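Local coordinates for protein transcriptional repressor of the blcABC operon (PDB 3MQ0) that represses transcription of the blcABC operon in Agrobacterium tumefaciens, probably by binding DNA through a helix-turn-helix domain, and is regulated via oligomerization, at residues L123-G128 and A232-A237; H114-Y119 and I236-I241. All coordinates share one frame; numbering follows the deposited sequence.

Contact 1: L123-G128 and A232-A237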
loop_
_atom_site.group_PDB
_atom_site.type_symbol
_atom_site.label_atom_id
_atom_site.label_comp_id
_atom_site.label_asym_id
_atom_site.label_seq_id
_atom_site.Cartn_x
_atom_site.Cartn_y
_atom_site.Cartn_z
ATOM N N LEU B 123 23.921 8.697 3.446
ATOM C CA LEU B 123 22.650 8.212 2.924
ATOM C C LEU B 123 22.309 9.120 1.757
ATOM O O LEU B 123 22.313 10.345 1.906
ATOM C CB LEU B 123 21.565 8.357 3.983
ATOM C CG LEU B 123 20.130 7.960 3.608
ATOM C CD1 LEU B 123 20.066 6.454 3.448
ATOM C CD2 LEU B 123 19.130 8.455 4.680
ATOM N N THR B 124 22.005 8.526 0.607
ATOM C CA THR B 124 21.757 9.305 -0.595
ATOM C C THR B 124 20.528 8.833 -1.337
ATOM O O THR B 124 20.053 7.717 -1.130
ATOM C CB THR B 124 22.918 9.187 -1.585
ATOM O OG1 THR B 124 22.950 7.850 -2.104
ATOM C CG2 THR B 124 24.241 9.523 -0.916
ATOM N N VAL B 125 20.023 9.690 -2.217
ATOM C CA VAL B 125 19.010 9.278 -3.188
ATOM C C VAL B 125 19.530 9.625 -4.555
ATOM O O VAL B 125 20.351 10.522 -4.667
ATOM C CB VAL B 125 17.672 10.000 -2.968
ATOM C CG1 VAL B 125 17.095 9.638 -1.596
ATOM C CG2 VAL B 125 17.855 11.507 -3.072
ATOM N N ARG B 126 19.078 8.907 -5.588
ATOM C CA ARG B 126 19.466 9.232 -6.966
ATOM C C ARG B 126 18.452 10.156 -7.629
ATOM O O ARG B 126 17.247 9.913 -7.572
ATOM C CB ARG B 126 19.617 7.961 -7.823
ATOM C CG ARG B 126 20.203 8.235 -9.202
ATOM C CD ARG B 126 20.339 6.954 -10.059
ATOM N NE ARG B 126 19.047 6.303 -10.282
ATOM C CZ ARG B 126 18.197 6.645 -11.239
ATOM N NH1 ARG B 126 18.483 7.641 -12.072
ATOM N NH2 ARG B 126 17.053 5.997 -11.359
ATOM N N GLU B 127 18.941 11.230 -8.244
ATOM C CA GLU B 127 18.107 12.036 -9.126
ATOM C C GLU B 127 18.800 12.144 -10.471
ATOM O O GLU B 127 19.800 12.855 -10.615
ATOM C CB GLU B 127 17.845 13.414 -8.520
ATOM C CG GLU B 127 17.084 13.307 -7.194
ATOM C CD GLU B 127 16.647 14.641 -6.626
ATOM O OE1 GLU B 127 16.810 15.676 -7.312
ATOM O OE2 GLU B 127 16.134 14.641 -5.482
ATOM N N GLY B 128 18.286 11.413 -11.455
ATOM C CA GLY B 128 18.907 11.384 -12.765
ATOM C C GLY B 128 20.295 10.781 -12.672
ATOM O O GLY B 128 20.459 9.683 -12.153
ATOM N N ALA B 232 14.728 0.099 -5.196
ATOM C CA ALA B 232 15.843 0.751 -4.520
ATOM C C ALA B 232 15.554 2.238 -4.397
ATOM O O ALA B 232 15.530 2.954 -5.391
ATOM C CB ALA B 232 17.121 0.526 -5.279
ATOM N N SER B 233 15.331 2.703 -3.174
ATOM C CA SER B 233 14.900 4.080 -2.959
ATOM C C SER B 233 16.026 4.976 -2.480
ATOM O O SER B 233 15.954 6.199 -2.615
ATOM C CB SER B 233 13.743 4.127 -1.956
ATOM O OG SER B 233 14.130 3.604 -0.694
ATOM N N ALA B 234 17.052 4.369 -1.893
ATOM C CA ALA B 234 18.161 5.137 -1.349
ATOM C C ALA B 234 19.400 4.262 -1.304
ATOM O O ALA B 234 19.316 3.059 -1.501
ATOM C CB ALA B 234 17.820 5.655 0.053
ATOM N N GLY B 235 20.545 4.882 -1.051
ATOM C CA GLY B 235 21.795 4.150 -0.908
ATOM C C GLY B 235 22.445 4.519 0.412
ATOM O O GLY B 235 22.290 5.638 0.905
ATOM N N ILE B 236 23.159 3.573 1.000
ATOM C CA ILE B 236 23.954 3.852 2.179
ATOM C C ILE B 236 25.404 3.486 1.871
ATOM O O ILE B 236 25.658 2.495 1.166
ATOM C CB ILE B 236 23.433 3.092 3.413
ATOM C CG1 ILE B 236 24.251 3.435 4.646
ATOM C CG2 ILE B 236 23.459 1.569 3.211
ATOM C CD1 ILE B 236 23.704 2.766 5.925
ATOM N N ALA B 237 26.350 4.278 2.365
ATOM C CA ALA B 237 27.763 3.944 2.139
ATOM C C ALA B 237 28.592 4.236 3.369
ATOM O O ALA B 237 28.265 5.112 4.155
ATOM C CB ALA B 237 28.320 4.734 0.937
HETATM O O HOH W 1 16.995 7.022 -5.139
#
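Thr-124 and Gly-235 form an antiparallel hydrogen-bonded pair: Thr-124 N donates to Gly-235 O at 2.9 Å and Gly-235 N returns a bond of the same length to Thr-124 O, both nearly straight, with N-H...O angles close to 160°. Beside this pair Leu-123 leans across to the neighbouring strand. Its CB and CG each lie 4.2 Å from Gly-235 O, and with CG anti to the backbone N (chi1 177°) the branch CD1 passes 3.5 Å from Gly-235 O and ends 4.1 Å from Ala-234 CB. Val-125 brings CG1 to 3.8 Å from Ser-233 O. Phe-106 of helix 102-110 packs on Leu-123, whereas on the opposite face Thr-124 OG1 hydrogen-bonds Thr-160 OG1. Strand 232-241 carries a classic beta bulge at Ser-233 and Ala-234, which together stand opposite Ile-225 of strand 218-226. The two strands splay, their axes at 138°, and beyond the paired residues a water takes over, accepting from Arg-126 N at 2.8 Å and donating to Ser-233 O. Direct backbone hydrogen bonds thus join the strands where they lie close, and the water satisfies a backbone N-H and a carbonyl where they part.

Contact 2: H114-Y119 and I236-I241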
loop_
_atom_site.group_PDB
_atom_site.type_symbol
_atom_site.label_atom_id
_atom_site.label_comp_id
_atom_site.label_asym_id
_atom_site.label_seq_id
_atom_site.Cartn_x
_atom_site.Cartn_y
_atom_site.Cartn_z
ATOM N N HIS B 114 27.348 -0.330 16.650
ATOM C CA HIS B 114 28.665 0.174 17.016
ATOM C C HIS B 114 29.765 -0.369 16.102
ATOM O O HIS B 114 30.880 0.140 16.102
ATOM C CB HIS B 114 28.952 -0.111 18.487
ATOM C CG HIS B 114 27.991 0.564 19.419
ATOM N ND1 HIS B 114 26.676 0.166 19.545
ATOM C CD2 HIS B 114 28.144 1.624 20.246
ATOM C CE1 HIS B 114 26.066 0.943 20.422
ATOM N NE2 HIS B 114 26.935 1.837 20.863
ATOM N N ASP B 115 29.442 -1.399 15.325
ATOM C CA ASP B 115 30.377 -1.950 14.345
ATOM C C ASP B 115 30.828 -0.877 13.356
ATOM O O ASP B 115 31.963 -0.892 12.874
ATOM C CB ASP B 115 29.717 -3.088 13.559
ATOM C CG ASP B 115 28.781 -3.927 14.413
ATOM O OD1 ASP B 115 29.149 -5.082 14.741
ATOM O OD2 ASP B 115 27.683 -3.426 14.757
ATOM N N LEU B 116 29.920 0.038 13.035
ATOM C CA LEU B 116 30.187 1.066 12.039
ATOM C C LEU B 116 30.692 2.389 12.641
ATOM O O LEU B 116 30.900 3.365 11.914
ATOM C CB LEU B 116 28.921 1.336 11.230
ATOM C CG LEU B 116 28.340 0.138 10.477
ATOM C CD1 LEU B 116 27.038 0.542 9.824
ATOM C CD2 LEU B 116 29.335 -0.402 9.450
ATOM N N ASP B 117 30.875 2.422 13.956
ATOM C CA ASP B 117 31.344 3.632 14.634
ATOM C C ASP B 117 32.602 4.247 14.022
ATOM O O ASP B 117 32.736 5.473 13.999
ATOM C CB ASP B 117 31.591 3.372 16.130
ATOM C CG ASP B 117 30.305 3.337 16.953
ATOM O OD1 ASP B 117 29.202 3.452 16.374
ATOM O OD2 ASP B 117 30.407 3.180 18.194
ATOM N N PRO B 118 33.535 3.409 13.537
ATOM C CA PRO B 118 34.793 3.955 13.011
ATOM C C PRO B 118 34.634 4.671 11.670
ATOM O O PRO B 118 35.571 5.344 11.245
ATOM C CB PRO B 118 35.664 2.711 12.808
ATOM C CG PRO B 118 35.013 1.621 13.611
ATOM C CD PRO B 118 33.556 1.936 13.594
ATOM N N TYR B 119 33.485 4.531 11.011
ATOM C CA TYR B 119 33.358 5.052 9.646
ATOM C C TYR B 119 32.368 6.187 9.486
ATOM O O TYR B 119 31.359 6.270 10.195
ATOM C CB TYR B 119 32.977 3.931 8.671
ATOM C CG TYR B 119 33.763 2.675 8.920
ATOM C CD1 TYR B 119 35.097 2.598 8.579
ATOM C CD2 TYR B 119 33.173 1.572 9.519
ATOM C CE1 TYR B 119 35.825 1.455 8.817
ATOM C CE2 TYR B 119 33.896 0.429 9.769
ATOM C CZ TYR B 119 35.217 0.375 9.412
ATOM O OH TYR B 119 35.951 -0.763 9.663
ATOM N N ILE B 236 23.159 3.573 1.000
ATOM C CA ILE B 236 23.954 3.852 2.179
ATOM C C ILE B 236 25.404 3.486 1.871
ATOM O O ILE B 236 25.658 2.495 1.166
ATOM C CB ILE B 236 23.433 3.092 3.413
ATOM C CG1 ILE B 236 24.251 3.435 4.646
ATOM C CG2 ILE B 236 23.459 1.569 3.211
ATOM C CD1 ILE B 236 23.704 2.766 5.925
ATOM N N ALA B 237 26.350 4.278 2.365
ATOM C CA ALA B 237 27.763 3.944 2.139
ATOM C C ALA B 237 28.592 4.236 3.369
ATOM O O ALA B 237 28.265 5.112 4.155
ATOM C CB ALA B 237 28.320 4.734 0.937
ATOM N N ILE B 238 29.688 3.514 3.517
ATOM C CA ILE B 238 30.677 3.916 4.495
ATOM C C ILE B 238 31.900 4.380 3.726
ATOM O O ILE B 238 32.172 3.898 2.624
ATOM C CB ILE B 238 31.031 2.783 5.467
ATOM C CG1 ILE B 238 31.582 1.579 4.707
ATOM C CG2 ILE B 238 29.797 2.379 6.290
ATOM C CD1 ILE B 238 31.809 0.358 5.602
ATOM N N SER B 239 32.638 5.307 4.298
ATOM C CA SER B 239 33.859 5.849 3.752
ATOM C C SER B 239 35.036 5.652 4.705
ATOM O O SER B 239 34.888 5.824 5.846
ATOM C CB SER B 239 33.703 7.344 3.532
ATOM O OG SER B 239 32.740 7.575 2.568
ATOM N N LEU B 240 36.184 5.310 4.157
ATOM C CA LEU B 240 37.377 5.149 4.980
ATOM C C LEU B 240 38.611 5.434 4.150
ATOM O O LEU B 240 38.525 5.615 2.931
ATOM C CB LEU B 240 37.451 3.731 5.559
ATOM C CG LEU B 240 37.337 2.586 4.552
ATOM C CD1 LEU B 240 38.126 1.385 5.024
ATOM C CD2 LEU B 240 35.866 2.208 4.347
ATOM N N ILE B 241 39.763 5.485 4.813
ATOM C CA ILE B 241 41.029 5.656 4.119
ATOM C C ILE B 241 41.421 4.348 3.427
ATOM O O ILE B 241 41.553 3.309 4.075
ATOM C CB ILE B 241 42.134 6.080 5.095
ATOM C CG1 ILE B 241 41.785 7.428 5.722
ATOM C CG2 ILE B 241 43.483 6.131 4.383
ATOM C CD1 ILE B 241 41.633 8.546 4.708
#
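Tyr-119, the last residue of a type I beta turn that starts at Leu-116, lies beside Ile-238 of strand 232-241 with their CA atoms 5.9 Å apart, and no hydrogen bond joins the two segments here. The turn is closed by Tyr-119 N donating to Leu-116 O at 3.0 Å, and both residues point toward the strand. Tyr-119 CB rests 3.9 Å from Ile-238 CB and about as far from Ser-239 O. From there the ring, with CG anti to the carbonyl carbon (chi1 -43°), runs alongside Leu-240 in the same direction and brings CD1 within 4.0 Å of Leu-240 CB. Ile-238 CD1 approaches the ring obliquely, while Ser-239 O sits at its edge, near the ring plane. In the GAF-type C-terminal domain of this IclR-family regulator, the turn ends the loop between helix 102-110 and strand 120-127, so the contact lies where the chain enters the central antiparallel sheet. Leu-253 and Lys-249 of helix 247-267 also touch Tyr-119. One face of the aromatic ring is covered by Pro-118, whose CB stands 4.0 Å above the plane over its centre. Farther back along the turn, the Leu-116 branch CD2 meets Ile-238 CG2 at 4.2 Å, a purely apolar touch. Ser-239 O, buried by this packing, has no hydrogen-bond partner in the model.

In the fold
Contacts 1 and 2 have centres about 17 Å apart and meet strand 232-241 at successive places, sharing Ile-236 and Ala-237. Along the chain, 114-119 comes first and leads into strand 120-127, which carries 123-128; more than a hundred residues later both contacts finish on the same strand. Strands 120-127 and 232-241 are central neighbours in the six-stranded antiparallel sheet. Contact 1 joins them by backbone pairing, whereas contact 2 packs the approach to the first strand against the later part of the second. Early and late parts of the C-terminal domain, a GAF fold distinct from the helix-turn-helix domain, are thereby brought together within one chain.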